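PDB 7D1B: leucine aminopeptidase, which probably acts as a zinc-dependent glutaminyl cyclase of the M28 peptidase family, closing N-terminal glutamine of peptides into pyroglutamate. Local coordinates for residues Val80-Lys83 with His84-Leu88; Lys203-Phe206 with Gly207-His210; Phe235-Asp238 with Gly239-Leu242; Leu255-Glu258 with Leu259-Ala263. One frame throughout, in Å; residues are numbered along the deposited sequence.

How the contacts relate
The four contacts follow one another along the chain. Contact 1 lies on helix 72-87 and contact 2 at the start of helix 206-218; their centres are 24 Å apart, yet both helices rest side chains on strands 91-99 and 108-117 of the mixed central sheet. Contact 3 is a tight turn in the loop joining strands 225-232 and 242-244, and shares helix 153-167 as a neighbour with contact 1. Contact 4, on helix 253-266, lies 17 Å from contact 3 between centres and touches it, with W260 CZ2 3.5 Å from L242 O. Helix 320-336 packs against both. Contact 2 reaches closest to the zinc site; contacts 1 and 4 belong to the surrounding framework.

Contact 1: residues Val80-Lys83 with His84-Leu88; sequences VLTK and HFEGL
The phenyl ring of F85 lies alongside L81, one helical turn earlier, and both side chains point the same way. Ring atom CE2 stands 4.0 Å from L81 CB, while CD2 comes to 3.1 Å from L81 O, which approaches the ring obliquely. With CG beside the backbone N (chi1 -68°), F85 swings its ring back toward L81. The other flat group, the H84 imidazole, has L88 CD1 over one face, 3.4 Å above its plane and offset toward the rim; the rings of Y57 and H168 also meet it, and its NE2 bonds to M164 O.

This is the amphipathic helix 72-87, tied by i to i+4 bonds such as F85 N to L81 O at 2.9 Å, nearly straight. Its buried face carries L81 and F85, which reach helix 153-167 on one hand and strand 108-117 on the other. Leucine and phenylalanine suit that place because it offers apolar side chains from M163, M164, L113 and A115. Cut back to an alanine, F85 would lose its ring's packing on L81 CB, M163, A167 and V92, which is likely to open a gap among them.

Further round, T82 CG2 packs against E86 CD at 3.7 Å, the two side chains running together. The T82 chi1 of -63° puts OG1 beside the backbone N, where it bonds to Q78 O, and turns CG2 to the side of E86. E86 itself touches V92, but its carboxylate is exposed. Hydrocarbon thus mostly faces the sheet and the neighbouring helix, while the charges of K83 and E86 stay toward solvent, which spares them the cost of losing their water.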
loop_
_atom_site.group_PDB
_atom_site.type_symbol
_atom_site.label_atom_id
_atom_site.label_comp_id
_atom_site.label_asym_id
_atom_site.label_seq_id
_atom_site.Cartn_x
_atom_site.Cartn_y
_atom_site.Cartn_z
ATOM N N VAL A 80 6.006 9.850 12.774
ATOM C CA VAL A 80 4.559 10.031 12.887
ATOM C C VAL A 80 3.855 8.681 12.865
ATOM O O VAL A 80 2.992 8.384 13.706
ATOM C CB VAL A 80 4.057 10.950 11.757
ATOM C CG1 VAL A 80 2.539 10.919 11.673
ATOM C CG2 VAL A 80 4.574 12.377 11.941
ATOM N N LEU A 81 4.197 7.850 11.879
ATOM C CA LEU A 81 3.528 6.563 11.730
ATOM C C LEU A 81 3.836 5.634 12.892
ATOM O O LEU A 81 2.937 4.937 13.387
ATOM C CB LEU A 81 3.929 5.912 10.408
ATOM C CG LEU A 81 3.381 6.640 9.175
ATOM C CD1 LEU A 81 4.065 6.147 7.926
ATOM C CD2 LEU A 81 1.875 6.470 9.035
ATOM N N THR A 82 5.097 5.590 13.331
ATOM C CA THR A 82 5.460 4.701 14.427
ATOM C C THR A 82 4.688 5.058 15.682
ATOM O O THR A 82 4.105 4.179 16.332
ATOM C CB THR A 82 6.974 4.756 14.676
ATOM O OG1 THR A 82 7.659 4.282 13.508
ATOM C CG2 THR A 82 7.373 3.911 15.890
ATOM N N LYS A 83 4.656 6.351 16.027
ATOM C CA LYS A 83 3.937 6.779 17.224
ATOM C C LYS A 83 2.447 6.486 17.108
ATOM O O LYS A 83 1.814 6.028 18.070
ATOM C CB LYS A 83 4.173 8.268 17.453
ATOM C CG LYS A 83 3.455 8.839 18.658
ATOM C CD LYS A 83 3.689 10.336 18.791
ATOM C CE LYS A 83 3.006 10.898 20.029
ATOM N NZ LYS A 83 3.292 12.349 20.201
ATOM N N HIS A 84 1.875 6.701 15.923
ATOM C CA HIS A 84 0.449 6.464 15.741
ATOM C C HIS A 84 0.112 4.987 15.935
ATOM O O HIS A 84 -0.812 4.617 16.694
ATOM C CB HIS A 84 0.077 6.910 14.332
ATOM C CG HIS A 84 -1.372 6.753 14.034
ATOM N ND1 HIS A 84 -2.323 7.637 14.499
ATOM C CD2 HIS A 84 -2.039 5.792 13.351
ATOM C CE1 HIS A 84 -3.514 7.233 14.094
ATOM N NE2 HIS A 84 -3.372 6.117 13.398
ATOM N N PHE A 85 0.850 4.119 15.242
ATOM C CA PHE A 85 0.562 2.693 15.310
ATOM C C PHE A 85 0.806 2.143 16.709
ATOM O O PHE A 85 -0.003 1.363 17.229
ATOM C CB PHE A 85 1.389 1.928 14.276
ATOM C CG PHE A 85 1.013 2.196 12.831
ATOM C CD1 PHE A 85 -0.321 2.252 12.431
ATOM C CD2 PHE A 85 2.006 2.381 11.873
ATOM C CE1 PHE A 85 -0.651 2.465 11.093
ATOM C CE2 PHE A 85 1.670 2.601 10.549
ATOM C CZ PHE A 85 0.351 2.640 10.168
ATOM N N GLU A 86 1.920 2.523 17.339
ATOM C CA GLU A 86 2.195 2.037 18.689
ATOM C C GLU A 86 1.137 2.517 19.668
ATOM O O GLU A 86 0.727 1.768 20.568
ATOM C CB GLU A 86 3.579 2.495 19.146
ATOM C CG GLU A 86 4.718 1.743 18.462
ATOM C CD GLU A 86 6.095 2.183 18.916
ATOM O OE1 GLU A 86 6.244 3.289 19.481
ATOM O OE2 GLU A 86 7.036 1.402 18.710
ATOM N N GLY A 87 0.667 3.755 19.499
ATOM C CA GLY A 87 -0.329 4.277 20.408
ATOM C C GLY A 87 -1.657 3.575 20.296
ATOM O O GLY A 87 -2.493 3.711 21.191
ATOM N N LEU A 88 -1.874 2.835 19.207
ATOM C CA LEU A 88 -3.118 2.104 19.006
ATOM C C LEU A 88 -2.955 0.600 19.185
ATOM O O LEU A 88 -3.916 -0.151 18.977
ATOM C CB LEU A 88 -3.730 2.483 17.654
ATOM C CG LEU A 88 -4.259 3.928 17.665
ATOM C CD1 LEU A 88 -4.482 4.447 16.260
ATOM C CD2 LEU A 88 -5.552 4.012 18.477
#

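Contact 2: residues Lys203-Phe206 with Gly207-His210; sequences KYFF and GSEH
K203 NZ is gripped twice: it makes a salt bridge of 2.8 Å to E209 OE1, and it donates to a water, which in turn donates to E209 OE2 at 2.8 Å and to Y204 O at 2.7 Å. This is the N-terminal turn of helix 206-218, with F205 at the N-cap position and a loop lysine reaching over to the helix.

K203 meets OE1 on its syn side, 20° out of the carboxylate plane. Its chain runs extended as far as CE and then turns at chi4 (57°), bringing the amine to the acid; the two side chains come from opposite directions. Lysine suits this place by its reach, since an extended chain from the loop carries NZ all the way to the carboxylate. A glutamate suits the first turn, where the helix end would probably help to stabilise its negative charge, and the lysine should add to that.

The backbone closes the turn: E209 N bonds to F205 O at 3.0 Å. The N-cap residue F205 has a positive phi (77°) just before the helix begins. E209 OE2 also lies at the edge of the F205 ring, near its plane. S208 places OG between its backbone N and carbonyl carbon, from where it bonds to D286. Y204, whose OH bonds to R134, brings its side chain within about 4 Å of that of the zinc ligand E188, so the turn borders the metal site. One face of the F205 ring is covered by Y204 CB, which sits 3.4 Å above the plane, over its centre.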
loop_
_atom_site.group_PDB
_atom_site.type_symbol
_atom_site.label_atom_id
_atom_site.label_comp_id
_atom_site.label_asym_id
_atom_site.label_seq_id
_atom_site.Cartn_x
_atom_site.Cartn_y
_atom_site.Cartn_z
ATOM N N LYS A 203 15.715 2.330 -10.925
ATOM C CA LYS A 203 15.104 1.081 -10.488
ATOM C C LYS A 203 13.970 1.308 -9.497
ATOM O O LYS A 203 14.060 2.169 -8.619
ATOM C CB LYS A 203 16.196 0.236 -9.820
ATOM C CG LYS A 203 15.702 -1.081 -9.258
ATOM C CD LYS A 203 16.847 -1.981 -8.789
ATOM C CE LYS A 203 16.340 -3.086 -7.841
ATOM N NZ LYS A 203 15.272 -3.939 -8.451
ATOM N N TYR A 204 12.937 0.478 -9.611
ATOM C CA TYR A 204 11.768 0.461 -8.738
ATOM C C TYR A 204 11.857 -0.682 -7.730
ATOM O O TYR A 204 12.593 -1.657 -7.918
ATOM C CB TYR A 204 10.507 0.257 -9.588
ATOM C CG TYR A 204 10.104 1.431 -10.425
ATOM C CD1 TYR A 204 10.805 1.783 -11.573
ATOM C CD2 TYR A 204 8.962 2.161 -10.097
ATOM C CE1 TYR A 204 10.396 2.864 -12.357
ATOM C CE2 TYR A 204 8.551 3.232 -10.859
ATOM C CZ TYR A 204 9.258 3.575 -11.993
ATOM O OH TYR A 204 8.801 4.646 -12.728
ATOM N N PHE A 205 11.063 -0.563 -6.662
ATOM C CA PHE A 205 10.696 -1.697 -5.808
ATOM C C PHE A 205 11.782 -2.152 -4.835
ATOM O O PHE A 205 11.795 -3.324 -4.436
ATOM C CB PHE A 205 10.148 -2.907 -6.600
ATOM C CG PHE A 205 9.155 -2.521 -7.652
ATOM C CD1 PHE A 205 8.082 -1.681 -7.341
ATOM C CD2 PHE A 205 9.305 -2.956 -8.961
ATOM C CE1 PHE A 205 7.194 -1.283 -8.319
ATOM C CE2 PHE A 205 8.408 -2.569 -9.955
ATOM C CZ PHE A 205 7.365 -1.727 -9.639
ATOM N N PHE A 206 12.647 -1.249 -4.365
ATOM C CA PHE A 206 13.675 -1.680 -3.418
ATOM C C PHE A 206 13.076 -2.263 -2.145
ATOM O O PHE A 206 13.554 -3.284 -1.637
ATOM C CB PHE A 206 14.586 -0.517 -3.053
ATOM C CG PHE A 206 15.545 -0.114 -4.135
ATOM C CD1 PHE A 206 16.590 -0.957 -4.509
ATOM C CD2 PHE A 206 15.446 1.138 -4.733
ATOM C CE1 PHE A 206 17.515 -0.559 -5.486
ATOM C CE2 PHE A 206 16.369 1.534 -5.693
ATOM C CZ PHE A 206 17.393 0.688 -6.060
ATOM N N GLY A 207 12.048 -1.611 -1.596
ATOM C CA GLY A 207 11.495 -2.039 -0.318
ATOM C C GLY A 207 10.753 -3.359 -0.388
ATOM O O GLY A 207 10.938 -4.230 0.466
ATOM N N SER A 208 9.893 -3.534 -1.406
ATOM C CA SER A 208 9.190 -4.805 -1.501
ATOM C C SER A 208 10.142 -5.952 -1.822
ATOM O O SER A 208 9.972 -7.061 -1.307
ATOM C CB SER A 208 8.018 -4.720 -2.479
ATOM O OG SER A 208 8.426 -4.307 -3.778
ATOM N N GLU A 209 11.158 -5.707 -2.662
ATOM C CA GLU A 209 12.142 -6.754 -2.934
ATOM C C GLU A 209 12.901 -7.115 -1.668
ATOM O O GLU A 209 13.119 -8.302 -1.392
ATOM C CB GLU A 209 13.076 -6.333 -4.065
ATOM C CG GLU A 209 12.317 -6.344 -5.379
ATOM C CD GLU A 209 13.107 -5.868 -6.572
ATOM O OE1 GLU A 209 14.322 -5.642 -6.443
ATOM O OE2 GLU A 209 12.497 -5.739 -7.655
ATOM N N HIS A 210 13.280 -6.111 -0.865
ATOM C CA HIS A 210 13.994 -6.382 0.378
ATOM C C HIS A 210 13.131 -7.208 1.324
ATOM O O HIS A 210 13.587 -8.202 1.905
ATOM C CB HIS A 210 14.406 -5.071 1.042
ATOM C CG HIS A 210 15.185 -5.269 2.300
ATOM N ND1 HIS A 210 16.538 -5.519 2.291
ATOM C CD2 HIS A 210 14.805 -5.265 3.600
ATOM C CE1 HIS A 210 16.959 -5.664 3.534
ATOM N NE2 HIS A 210 15.930 -5.523 4.348
HETATM O O HOH W 1 13.042 -3.767 -9.543
#

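Contact 3: residues Phe235-Asp238 with Gly239-Leu242; sequences FAHD and GARL
The H237 imidazole lies flat over the methyl of A240: CB stands 3.6 Å from the ring centroid and 17° off the ring normal, a CH-pi contact, with NE2 the closest ring atom at 3.4 Å. The ring gets there because chi1 of 49° sets CG between backbone N and carbonyl carbon, folding the imidazole back across the turn. An alanine suits its place, since its small methyl sits close under the ring face.

The two are the first and last residues of a type II beta turn from H237 to A240. A240 N bonds to H237 O at 3.2 Å, with the donor well out of the plane of the carbonyl. G239 holds the third position with positive phi (77°), where a side chain would collide with D238 O. D238, at the other corner, is exposed, and a charged residue is tolerated there.

In the arms of the loop the packing is hydrocarbon: L242 CD2 approaches F235 CB at 4.0 Å, with the F235 ring leading away to A158 and L162 of helix 153-167 and to V326 of helix 320-336.

Both ring nitrogens are engaged outside the turn. H237 ND1 is hydrogen-bonded to N154 ND2, and NE2 to D302 OD2, which also accepts R241 N. A leucine in place of H237 would strip the flat face from A240 and would probably cost N154 ND2 and D302 OD2 their bonds to the ring. The imidazole thus works in two directions at once, lending its face to an apolar methyl and its in-ring nitrogens to a polar network that joins this loop to helix 153-167 and to D302.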
loop_
_atom_site.group_PDB
_atom_site.type_symbol
_atom_site.label_atom_id
_atom_site.label_comp_id
_atom_site.label_asym_id
_atom_site.label_seq_id
_atom_site.Cartn_x
_atom_site.Cartn_y
_atom_site.Cartn_z
ATOM N N PHE A 235 -5.775 4.217 -5.299
ATOM C CA PHE A 235 -7.039 3.548 -5.018
ATOM C C PHE A 235 -8.074 4.445 -4.371
ATOM O O PHE A 235 -9.201 3.988 -4.182
ATOM C CB PHE A 235 -6.814 2.352 -4.066
ATOM C CG PHE A 235 -6.470 2.773 -2.675
ATOM C CD1 PHE A 235 -5.161 3.044 -2.319
ATOM C CD2 PHE A 235 -7.461 2.931 -1.709
ATOM C CE1 PHE A 235 -4.841 3.512 -1.052
ATOM C CE2 PHE A 235 -7.149 3.391 -0.434
ATOM C CZ PHE A 235 -5.832 3.668 -0.104
ATOM N N ALA A 236 -7.725 5.674 -3.981
ATOM C CA ALA A 236 -8.529 6.426 -3.033
ATOM C C ALA A 236 -9.267 7.598 -3.654
ATOM O O ALA A 236 -9.925 8.348 -2.927
ATOM C CB ALA A 236 -7.657 6.900 -1.869
ATOM N N HIS A 237 -9.169 7.774 -4.967
ATOM C CA HIS A 237 -9.836 8.884 -5.636
ATOM C C HIS A 237 -11.331 8.623 -5.809
ATOM O O HIS A 237 -11.819 7.483 -5.782
ATOM C CB HIS A 237 -9.168 9.172 -6.984
ATOM C CG HIS A 237 -8.961 7.963 -7.831
ATOM N ND1 HIS A 237 -8.051 6.978 -7.505
ATOM C CD2 HIS A 237 -9.522 7.593 -9.008
ATOM C CE1 HIS A 237 -8.058 6.056 -8.453
ATOM N NE2 HIS A 237 -8.942 6.404 -9.375
ATOM N N ASP A 238 -12.060 9.716 -6.007
ATOM C CA ASP A 238 -13.510 9.681 -6.165
ATOM C C ASP A 238 -13.876 8.930 -7.441
ATOM O O ASP A 238 -13.430 9.292 -8.528
ATOM C CB ASP A 238 -13.976 11.138 -6.252
ATOM C CG ASP A 238 -15.475 11.290 -6.227
ATOM O OD1 ASP A 238 -16.193 10.371 -5.793
ATOM O OD2 ASP A 238 -15.938 12.384 -6.620
ATOM N N GLY A 239 -14.711 7.900 -7.324
ATOM C CA GLY A 239 -15.122 7.179 -8.512
ATOM C C GLY A 239 -14.073 6.236 -9.048
ATOM O O GLY A 239 -14.156 5.831 -10.214
ATOM N N ALA A 240 -13.101 5.846 -8.222
ATOM C CA ALA A 240 -12.048 4.943 -8.672
ATOM C C ALA A 240 -12.630 3.674 -9.285
ATOM O O ALA A 240 -13.674 3.165 -8.853
ATOM C CB ALA A 240 -11.160 4.563 -7.483
ATOM N N ARG A 241 -11.937 3.162 -10.296
ATOM C CA ARG A 241 -12.281 1.902 -10.949
ATOM C C ARG A 241 -11.193 0.890 -10.606
ATOM O O ARG A 241 -10.126 0.875 -11.229
ATOM C CB ARG A 241 -12.420 2.111 -12.456
ATOM C CG ARG A 241 -12.684 0.833 -13.220
ATOM C CD ARG A 241 -12.769 1.105 -14.743
ATOM N NE ARG A 241 -12.694 -0.142 -15.510
ATOM C CZ ARG A 241 -11.558 -0.766 -15.827
ATOM N NH1 ARG A 241 -10.388 -0.237 -15.495
ATOM N NH2 ARG A 241 -11.593 -1.924 -16.473
ATOM N N LEU A 242 -11.446 0.077 -9.580
ATOM C CA LEU A 242 -10.477 -0.905 -9.078
ATOM C C LEU A 242 -10.725 -2.201 -9.835
ATOM O O LEU A 242 -11.563 -3.020 -9.458
ATOM C CB LEU A 242 -10.587 -1.061 -7.558
ATOM C CG LEU A 242 -10.429 0.231 -6.744
ATOM C CD1 LEU A 242 -10.633 -0.055 -5.263
ATOM C CD2 LEU A 242 -9.082 0.913 -7.001
#

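Contact 4: residues Leu255-Glu258 with Leu259-Ala263; sequences LVAE and LWRVA
V256 CG1 rests over one face of the W260 indole, 3.7 Å above the plane and offset toward the rim. Lying anti to the V256 backbone N, this branch is carried toward the indole and reaches W260 CE3 at 3.8 Å. The W260 chi1 of -90° is pulled well away from the usual staggered value, and V256 O approaches the ring obliquely, 3.3 Å from CE3. The indole NE1 bonds to V272 O, and F271 meets the ring edge-to-face, which holds it in that orientation. The ring's large apolar surface suits this buried corner, where V298 and M244 also lie against it.

These residues lie on helix 253-266, one turn apart, and in its i to i+4 pattern the bond from W260 N to V256 O, 2.9 Å, is close to straight. L255 and L259 run side by side with their methyls toward V298 and W333, between strand 297-300 and helix 320-336, where branched hydrocarbon belongs. They differ in their first torsion: L255 turns CG away from its backbone N (chi1 -152°, well short of 180°), whereas L259 keeps CG beside its own. Their approach, CD2 to CD1 3.4 Å, is doubtful as a measure of strain, because L259 has two conformers.

On the exposed side a bend at chi3 returns the R261 guanidinium over A257 O, centred 4.0 Å beneath the plane. E258 crosses it with planes 75° apart; OE2 and NH1 stay 5.2 Å apart, and E258 OE1 bonds to Q337 NE2 instead.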
loop_
_atom_site.group_PDB
_atom_site.type_symbol
_atom_site.label_atom_id
_atom_site.label_comp_id
_atom_site.label_asym_id
_atom_site.label_seq_id
_atom_site.Cartn_x
_atom_site.Cartn_y
_atom_site.Cartn_z
ATOM N N LEU A 255 -7.478 -15.050 -3.763
ATOM C CA LEU A 255 -7.478 -13.779 -3.048
ATOM C C LEU A 255 -8.325 -12.757 -3.797
ATOM O O LEU A 255 -9.147 -12.063 -3.190
ATOM C CB LEU A 255 -6.031 -13.310 -2.850
ATOM C CG LEU A 255 -5.735 -12.435 -1.636
ATOM C CD1 LEU A 255 -4.245 -12.165 -1.600
ATOM C CD2 LEU A 255 -6.515 -11.157 -1.554
ATOM N N VAL A 256 -8.146 -12.659 -5.121
ATOM C CA VAL A 256 -9.004 -11.776 -5.903
ATOM C C VAL A 256 -10.469 -12.130 -5.672
ATOM O O VAL A 256 -11.312 -11.257 -5.419
ATOM C CB VAL A 256 -8.641 -11.831 -7.400
ATOM C CG1 VAL A 256 -9.628 -10.992 -8.202
ATOM C CG2 VAL A 256 -7.223 -11.333 -7.651
ATOM N N ALA A 257 -10.806 -13.425 -5.775
ATOM C CA ALA A 257 -12.204 -13.820 -5.599
ATOM C C ALA A 257 -12.736 -13.397 -4.234
ATOM O O ALA A 257 -13.849 -12.870 -4.132
ATOM C CB ALA A 257 -12.360 -15.330 -5.792
ATOM N N GLU A 258 -11.977 -13.646 -3.162
ATOM C CA GLU A 258 -12.440 -13.271 -1.822
ATOM C C GLU A 258 -12.622 -11.771 -1.697
ATOM O O GLU A 258 -13.621 -11.308 -1.140
ATOM C CB GLU A 258 -11.462 -13.755 -0.754
ATOM C CG GLU A 258 -11.544 -15.244 -0.523
ATOM C CD GLU A 258 -10.677 -15.738 0.612
ATOM O OE1 GLU A 258 -9.859 -14.956 1.146
ATOM O OE2 GLU A 258 -10.827 -16.927 0.987
ATOM N N LEU A 259 -11.649 -10.991 -2.185
ATOM C CA LEU A 259 -11.719 -9.545 -2.013
ATOM C C LEU A 259 -12.900 -8.964 -2.772
ATOM O O LEU A 259 -13.638 -8.122 -2.245
ATOM C CB LEU A 259 -10.435 -8.917 -2.507
ATOM C CG LEU A 259 -9.199 -8.931 -1.668
ATOM C CD1 LEU A 259 -8.105 -8.349 -2.537
ATOM C CD2 LEU A 259 -9.378 -8.085 -0.400
ATOM N N TRP A 260 -13.072 -9.380 -4.021
ATOM C CA TRP A 260 -14.181 -8.856 -4.804
ATOM C C TRP A 260 -15.524 -9.385 -4.295
ATOM O O TRP A 260 -16.533 -8.672 -4.361
ATOM C CB TRP A 260 -13.974 -9.133 -6.302
ATOM C CG TRP A 260 -13.235 -8.039 -7.053
ATOM C CD1 TRP A 260 -13.770 -7.241 -8.028
ATOM C CD2 TRP A 260 -11.854 -7.630 -6.916
ATOM N NE1 TRP A 260 -12.820 -6.361 -8.498
ATOM C CE2 TRP A 260 -11.640 -6.579 -7.839
ATOM C CE3 TRP A 260 -10.776 -8.063 -6.130
ATOM C CZ2 TRP A 260 -10.399 -5.946 -7.985
ATOM C CZ3 TRP A 260 -9.550 -7.420 -6.268
ATOM C CH2 TRP A 260 -9.368 -6.371 -7.191
ATOM N N ARG A 261 -15.557 -10.601 -3.727
ATOM C CA ARG A 261 -16.773 -11.091 -3.086
ATOM C C ARG A 261 -17.130 -10.214 -1.891
ATOM O O ARG A 261 -18.285 -9.785 -1.731
ATOM C CB ARG A 261 -16.570 -12.558 -2.673
ATOM C CG ARG A 261 -17.822 -13.228 -2.125
ATOM C CD ARG A 261 -17.563 -14.668 -1.704
ATOM N NE ARG A 261 -17.095 -15.448 -2.857
ATOM C CZ ARG A 261 -15.923 -16.086 -2.949
ATOM N NH1 ARG A 261 -15.090 -16.137 -1.920
ATOM N NH2 ARG A 261 -15.596 -16.683 -4.092
ATOM N N VAL A 262 -16.148 -9.937 -1.028
ATOM C CA VAL A 262 -16.402 -9.038 0.101
ATOM C C VAL A 262 -16.872 -7.672 -0.387
ATOM O O VAL A 262 -17.806 -7.092 0.173
ATOM C CB VAL A 262 -15.161 -8.940 1.008
ATOM C CG1 VAL A 262 -15.318 -7.832 2.032
ATOM C CG2 VAL A 262 -14.909 -10.265 1.709
ATOM N N ALA A 263 -16.230 -7.127 -1.438
ATOM C CA ALA A 263 -16.646 -5.831 -1.963
ATOM C C ALA A 263 -18.108 -5.849 -2.381
ATOM O O ALA A 263 -18.828 -4.858 -2.193
ATOM C CB ALA A 263 -15.761 -5.422 -3.135
#